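Local coordinates for protein putative sporulation-specific glycosylase YdhD (Bacillus subtilis subsp. subtilis str. 168, PDB 3CZ8) that probably hydrolyses glycosidic bonds and may bind chitin, this chain being the glycosyl hydrolase family 18 domain of a putative sporulation-specific protein, at residues F39-N51 / E84-R96. The protein carries 1 engineered substitution. Residues are numbered along the deposited sequence; the frame is centred on the assembly and turned at random.
Sequences FEYHIAPNGDIAN and EIVHQVLNNPTAR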
loop_
_atom_site.group_PDB
_atom_site.type_symbol
_atom_site.label_atom_id
_atom_site.label_comp_id
_atom_site.label_asym_id
_atom_site.label_seq_id
_atom_site.Cartn_x
_atom_site.Cartn_y
_atom_site.Cartn_z
ATOM N N PHE A 39 -11.178 -0.530 -6.862
ATOM C CA PHE A 39 -12.023 -0.735 -5.703
ATOM C C PHE A 39 -12.727 0.538 -5.304
ATOM O O PHE A 39 -12.227 1.563 -5.547
ATOM C CB PHE A 39 -11.228 -1.330 -4.550
ATOM C CG PHE A 39 -11.091 -2.806 -4.628
ATOM C CD1 PHE A 39 -11.815 -3.623 -3.812
ATOM C CD2 PHE A 39 -10.272 -3.388 -5.547
ATOM C CE1 PHE A 39 -11.707 -4.957 -3.923
ATOM C CE2 PHE A 39 -10.189 -4.716 -5.633
ATOM C CZ PHE A 39 -10.897 -5.491 -4.823
ATOM N N GLU A 40 -13.862 0.480 -4.642
ATOM C CA GLU A 40 -14.989 -0.345 -4.971
ATOM C C GLU A 40 -16.226 0.510 -5.190
ATOM O O GLU A 40 -16.256 1.646 -4.787
ATOM C CB GLU A 40 -15.250 -1.258 -3.808
ATOM C CG GLU A 40 -15.164 -0.553 -2.511
ATOM C CD GLU A 40 -16.494 -0.170 -1.970
ATOM O OE1 GLU A 40 -16.566 0.802 -1.239
ATOM O OE2 GLU A 40 -17.465 -0.851 -2.275
ATOM N N TYR A 41 -17.238 -0.054 -5.833
ATOM C CA TYR A 41 -18.616 0.370 -5.673
ATOM C C TYR A 41 -19.389 -0.627 -4.862
ATOM O O TYR A 41 -19.222 -1.786 -5.037
ATOM C CB TYR A 41 -19.293 0.506 -7.025
ATOM C CG TYR A 41 -18.823 1.640 -7.882
ATOM C CD1 TYR A 41 -17.704 1.519 -8.655
ATOM C CD2 TYR A 41 -19.523 2.826 -7.938
ATOM C CE1 TYR A 41 -17.297 2.512 -9.422
ATOM C CE2 TYR A 41 -19.124 3.820 -8.705
ATOM C CZ TYR A 41 -18.010 3.666 -9.451
ATOM O OH TYR A 41 -17.558 4.663 -10.240
ATOM N N HIS A 42 -20.242 -0.172 -3.976
ATOM C CA HIS A 42 -21.000 -1.086 -3.178
ATOM C C HIS A 42 -22.502 -1.013 -3.398
ATOM O O HIS A 42 -23.010 -0.041 -3.896
ATOM C CB HIS A 42 -20.636 -0.984 -1.696
ATOM C CG HIS A 42 -20.559 0.416 -1.194
ATOM N ND1 HIS A 42 -19.450 1.201 -1.358
ATOM C CD2 HIS A 42 -21.467 1.181 -0.557
ATOM C CE1 HIS A 42 -19.677 2.391 -0.853
ATOM N NE2 HIS A 42 -20.896 2.404 -0.361
ATOM N N ILE A 43 -23.195 -2.067 -3.009
ATOM C CA ILE A 43 -24.597 -2.248 -3.364
ATOM C C ILE A 43 -25.553 -2.011 -2.191
ATOM O O ILE A 43 -25.177 -2.149 -1.023
ATOM C CB ILE A 43 -24.848 -3.649 -4.005
ATOM C CG1 ILE A 43 -24.672 -4.778 -2.980
ATOM C CG2 ILE A 43 -23.915 -3.859 -5.192
ATOM C CD1 ILE A 43 -25.165 -6.135 -3.448
ATOM N N ALA A 44 -26.784 -1.633 -2.526
ATOM C CA ALA A 44 -27.863 -1.491 -1.559
ATOM C C ALA A 44 -28.757 -2.735 -1.655
ATOM O O ALA A 44 -28.702 -3.438 -2.668
ATOM C CB ALA A 44 -28.651 -0.210 -1.845
ATOM N N PRO A 45 -29.551 -3.041 -0.600
ATOM C CA PRO A 45 -30.461 -4.204 -0.623
ATOM C C PRO A 45 -31.474 -4.249 -1.778
ATOM O O PRO A 45 -31.935 -5.332 -2.146
ATOM C CB PRO A 45 -31.203 -4.087 0.709
ATOM C CG PRO A 45 -30.267 -3.359 1.591
ATOM C CD PRO A 45 -29.608 -2.352 0.705
ATOM N N ASN A 46 -31.809 -3.090 -2.344
ATOM C CA ASN A 46 -32.723 -3.027 -3.480
ATOM C C ASN A 46 -32.012 -3.153 -4.832
ATOM O O ASN A 46 -32.647 -3.117 -5.891
ATOM C CB ASN A 46 -33.594 -1.763 -3.412
ATOM C CG ASN A 46 -32.807 -0.476 -3.630
ATOM O OD1 ASN A 46 -31.583 -0.437 -3.501
ATOM N ND2 ASN A 46 -33.523 0.592 -3.954
ATOM N N GLY A 47 -30.690 -3.299 -4.781
ATOM C CA GLY A 47 -29.884 -3.513 -5.975
ATOM C C GLY A 47 -29.274 -2.251 -6.546
ATOM O O GLY A 47 -28.603 -2.301 -7.569
ATOM N N ASP A 48 -29.507 -1.113 -5.896
ATOM C CA ASP A 48 -28.900 0.146 -6.330
ATOM C C ASP A 48 -27.403 0.169 -6.036
ATOM O O ASP A 48 -26.926 -0.547 -5.158
ATOM C CB ASP A 48 -29.584 1.342 -5.660
ATOM C CG ASP A 48 -30.880 1.742 -6.347
ATOM O OD1 ASP A 48 -31.894 1.900 -5.640
ATOM O OD2 ASP A 48 -30.891 1.904 -7.588
ATOM N N ILE A 49 -26.667 0.977 -6.788
ATOM C CA ILE A 49 -25.270 1.233 -6.479
ATOM C C ILE A 49 -25.226 2.444 -5.545
ATOM O O ILE A 49 -25.513 3.573 -5.959
ATOM C CB ILE A 49 -24.419 1.417 -7.756
ATOM C CG1 ILE A 49 -24.390 0.101 -8.550
ATOM C CG2 ILE A 49 -22.994 1.847 -7.401
ATOM C CD1 ILE A 49 -23.916 0.228 -9.991
ATOM N N ALA A 50 -24.881 2.180 -4.282
ATOM C CA ALA A 50 -25.052 3.137 -3.183
ATOM C C ALA A 50 -24.134 4.355 -3.239
ATOM O O ALA A 50 -24.511 5.439 -2.791
ATOM C CB ALA A 50 -24.910 2.430 -1.842
ATOM N N ASN A 51 -22.943 4.175 -3.797
ATOM C CA ASN A 51 -21.938 5.235 -3.842
ATOM C C ASN A 51 -21.498 5.577 -5.256
ATOM O O ASN A 51 -21.914 4.940 -6.226
ATOM C CB ASN A 51 -20.704 4.816 -3.043
ATOM C CG ASN A 51 -19.984 3.620 -3.665
ATOM O OD1 ASN A 51 -20.576 2.560 -3.851
ATOM N ND2 ASN A 51 -18.704 3.789 -3.977
ATOM N N GLU A 84 -25.896 -10.224 4.551
ATOM C CA GLU A 84 -27.334 -9.978 4.424
ATOM C C GLU A 84 -27.734 -9.131 3.213
ATOM O O GLU A 84 -28.735 -9.432 2.565
ATOM C CB GLU A 84 -27.897 -9.357 5.710
ATOM C CG GLU A 84 -28.047 -10.339 6.878
ATOM C CD GLU A 84 -26.774 -10.516 7.705
ATOM O OE1 GLU A 84 -26.751 -11.430 8.557
ATOM O OE2 GLU A 84 -25.799 -9.748 7.515
ATOM N N ILE A 85 -26.972 -8.073 2.926
ATOM C CA ILE A 85 -27.263 -7.173 1.798
ATOM C C ILE A 85 -27.270 -7.905 0.448
ATOM O O ILE A 85 -28.188 -7.718 -0.357
ATOM C CB ILE A 85 -26.317 -5.932 1.772
ATOM C CG1 ILE A 85 -26.731 -4.934 2.861
ATOM C CG2 ILE A 85 -26.315 -5.247 0.402
ATOM C CD1 ILE A 85 -26.089 -3.565 2.752
ATOM N N VAL A 86 -26.265 -8.756 0.231
ATOM C CA VAL A 86 -26.187 -9.585 -0.976
ATOM C C VAL A 86 -27.316 -10.636 -1.026
ATOM O O VAL A 86 -27.841 -10.921 -2.103
ATOM C CB VAL A 86 -24.754 -10.202 -1.189
ATOM C CG1 VAL A 86 -24.402 -11.224 -0.113
ATOM C CG2 VAL A 86 -24.607 -10.806 -2.584
ATOM N N HIS A 87 -27.710 -11.157 0.138
ATOM C CA HIS A 87 -28.826 -12.110 0.257
ATOM C C HIS A 87 -30.166 -11.492 -0.164
ATOM O O HIS A 87 -30.959 -12.133 -0.850
ATOM C CB HIS A 87 -28.912 -12.657 1.687
ATOM C CG HIS A 87 -29.977 -13.693 1.884
ATOM N ND1 HIS A 87 -29.738 -15.041 1.731
ATOM C CD2 HIS A 87 -31.279 -13.580 2.242
ATOM C CE1 HIS A 87 -30.849 -15.714 1.969
ATOM N NE2 HIS A 87 -31.801 -14.850 2.279
ATOM N N GLN A 88 -30.397 -10.246 0.243
ATOM C CA GLN A 88 -31.619 -9.516 -0.093
ATOM C C GLN A 88 -31.707 -9.214 -1.587
ATOM O O GLN A 88 -32.802 -9.135 -2.146
ATOM C CB GLN A 88 -31.707 -8.213 0.709
ATOM C CG GLN A 88 -32.078 -8.393 2.180
ATOM C CD GLN A 88 -32.028 -7.089 2.960
ATOM O OE1 GLN A 88 -30.968 -6.478 3.107
ATOM N NE2 GLN A 88 -33.175 -6.663 3.473
ATOM N N VAL A 89 -30.547 -9.047 -2.218
ATOM C CA VAL A 89 -30.454 -8.816 -3.657
ATOM C C VAL A 89 -30.706 -10.114 -4.432
ATOM O O VAL A 89 -31.537 -10.145 -5.346
ATOM C CB VAL A 89 -29.082 -8.204 -4.040
ATOM C CG1 VAL A 89 -28.882 -8.207 -5.547
ATOM C CG2 VAL A 89 -28.965 -6.788 -3.503
ATOM N N LEU A 90 -30.008 -11.182 -4.044
ATOM C CA LEU A 90 -30.079 -12.469 -4.736
ATOM C C LEU A 90 -31.442 -13.169 -4.641
ATOM O O LEU A 90 -31.746 -14.048 -5.451
ATOM C CB LEU A 90 -28.962 -13.408 -4.252
ATOM C CG LEU A 90 -27.513 -13.049 -4.622
ATOM C CD1 LEU A 90 -26.539 -14.084 -4.082
ATOM C CD2 LEU A 90 -27.325 -12.873 -6.127
ATOM N N ASN A 91 -32.259 -12.769 -3.666
ATOM C CA ASN A 91 -33.568 -13.383 -3.444
ATOM C C ASN A 91 -34.754 -12.525 -3.910
ATOM O O ASN A 91 -35.895 -12.992 -3.936
ATOM C CB ASN A 91 -33.725 -13.801 -1.981
ATOM C CG ASN A 91 -32.849 -14.982 -1.620
ATOM O OD1 ASN A 91 -33.300 -16.128 -1.633
ATOM N ND2 ASN A 91 -31.587 -14.715 -1.304
ATOM N N ASN A 92 -34.479 -11.276 -4.270
ATOM C CA ASN A 92 -35.474 -10.417 -4.899
ATOM C C ASN A 92 -35.136 -10.255 -6.384
ATOM O O ASN A 92 -34.175 -9.561 -6.720
ATOM C CB ASN A 92 -35.547 -9.058 -4.184
ATOM C CG ASN A 92 -36.603 -8.124 -4.778
ATOM O OD1 ASN A 92 -37.547 -8.557 -5.441
ATOM N ND2 ASN A 92 -36.447 -6.829 -4.519
ATOM N N PRO A 93 -35.918 -10.912 -7.273
ATOM C CA PRO A 93 -35.703 -10.875 -8.728
ATOM C C PRO A 93 -35.717 -9.470 -9.319
ATOM O O PRO A 93 -34.985 -9.202 -10.268
ATOM C CB PRO A 93 -36.865 -11.709 -9.277
ATOM C CG PRO A 93 -37.209 -12.635 -8.159
ATOM C CD PRO A 93 -37.058 -11.781 -6.930
ATOM N N THR A 94 -36.534 -8.589 -8.748
ATOM C CA THR A 94 -36.562 -7.181 -9.127
ATOM C C THR A 94 -35.225 -6.507 -8.795
ATOM O O THR A 94 -34.705 -5.735 -9.602
ATOM C CB THR A 94 -37.720 -6.428 -8.422
ATOM O OG1 THR A 94 -38.922 -7.207 -8.503
ATOM C CG2 THR A 94 -37.960 -5.061 -9.060
ATOM N N ALA A 95 -34.670 -6.824 -7.622
ATOM C CA ALA A 95 -33.430 -6.203 -7.142
ATOM C C ALA A 95 -32.194 -6.631 -7.923
ATOM O O ALA A 95 -31.326 -5.803 -8.206
ATOM C CB ALA A 95 -33.230 -6.462 -5.655
ATOM N N ARG A 96 -32.112 -7.912 -8.277
ATOM C CA ARG A 96 -30.964 -8.381 -9.048
ATOM C C ARG A 96 -31.025 -7.973 -10.525
ATOM O O ARG A 96 -29.986 -7.830 -11.162
ATOM C CB ARG A 96 -30.694 -9.882 -8.851
ATOM C CG ARG A 96 -31.772 -10.820 -9.329
ATOM C CD ARG A 96 -31.373 -12.264 -9.075
ATOM N NE ARG A 96 -32.340 -13.189 -9.662
ATOM C CZ ARG A 96 -33.366 -13.732 -9.009
ATOM N NH1 ARG A 96 -33.569 -13.464 -7.727
ATOM N NH2 ARG A 96 -34.188 -14.556 -9.643
#
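Ile43 holds CG1 between its backbone N and carbonyl carbon (chi1 69°), which lays CG1 and CD1 against helix 83-90. Ile85 has CG2 anti to its backbone N, and that methyl meets Ile43 CG1 at 3.8 Å. The two side chains pass side by side, pointing opposite ways. Further out, Ile43 CD1 reaches Val89 CG2 at 3.9 Å. Pro45 lies alongside Gln88, its CB 3.4 Å from Gln88 OE1. Pro45 CG meets Ile85 CG1 at 4.1 Å. An alanine in place of Ile85 would lack CG1, CG2 and CD1 and would probably leave Ile43 and the Pro45 ring without this packing partner.

No hydrogen bond joins the two segments. A type I turn from Ala44 to Gly47 sets the loop against helix 93-110. There Ala95 CA makes a CA-H...O contact to Asn46 O at 3.4 Å, and Gly47 CA another to Ala95 O at 3.5 Å. A side chain at Gly47 would run into that same oxygen.

The contact joins the loop after strand 35-42 of the family 18 TIM barrel to helix 83-90 and the start of helix 93-110. Asn98 ND2 hydrogen-bonds Asn46 O, and Asn102 ND2 hydrogen-bonds Gly47 O. Leu99 packs on Ile43, and Thr77 of strand 68-77 touches Ile85.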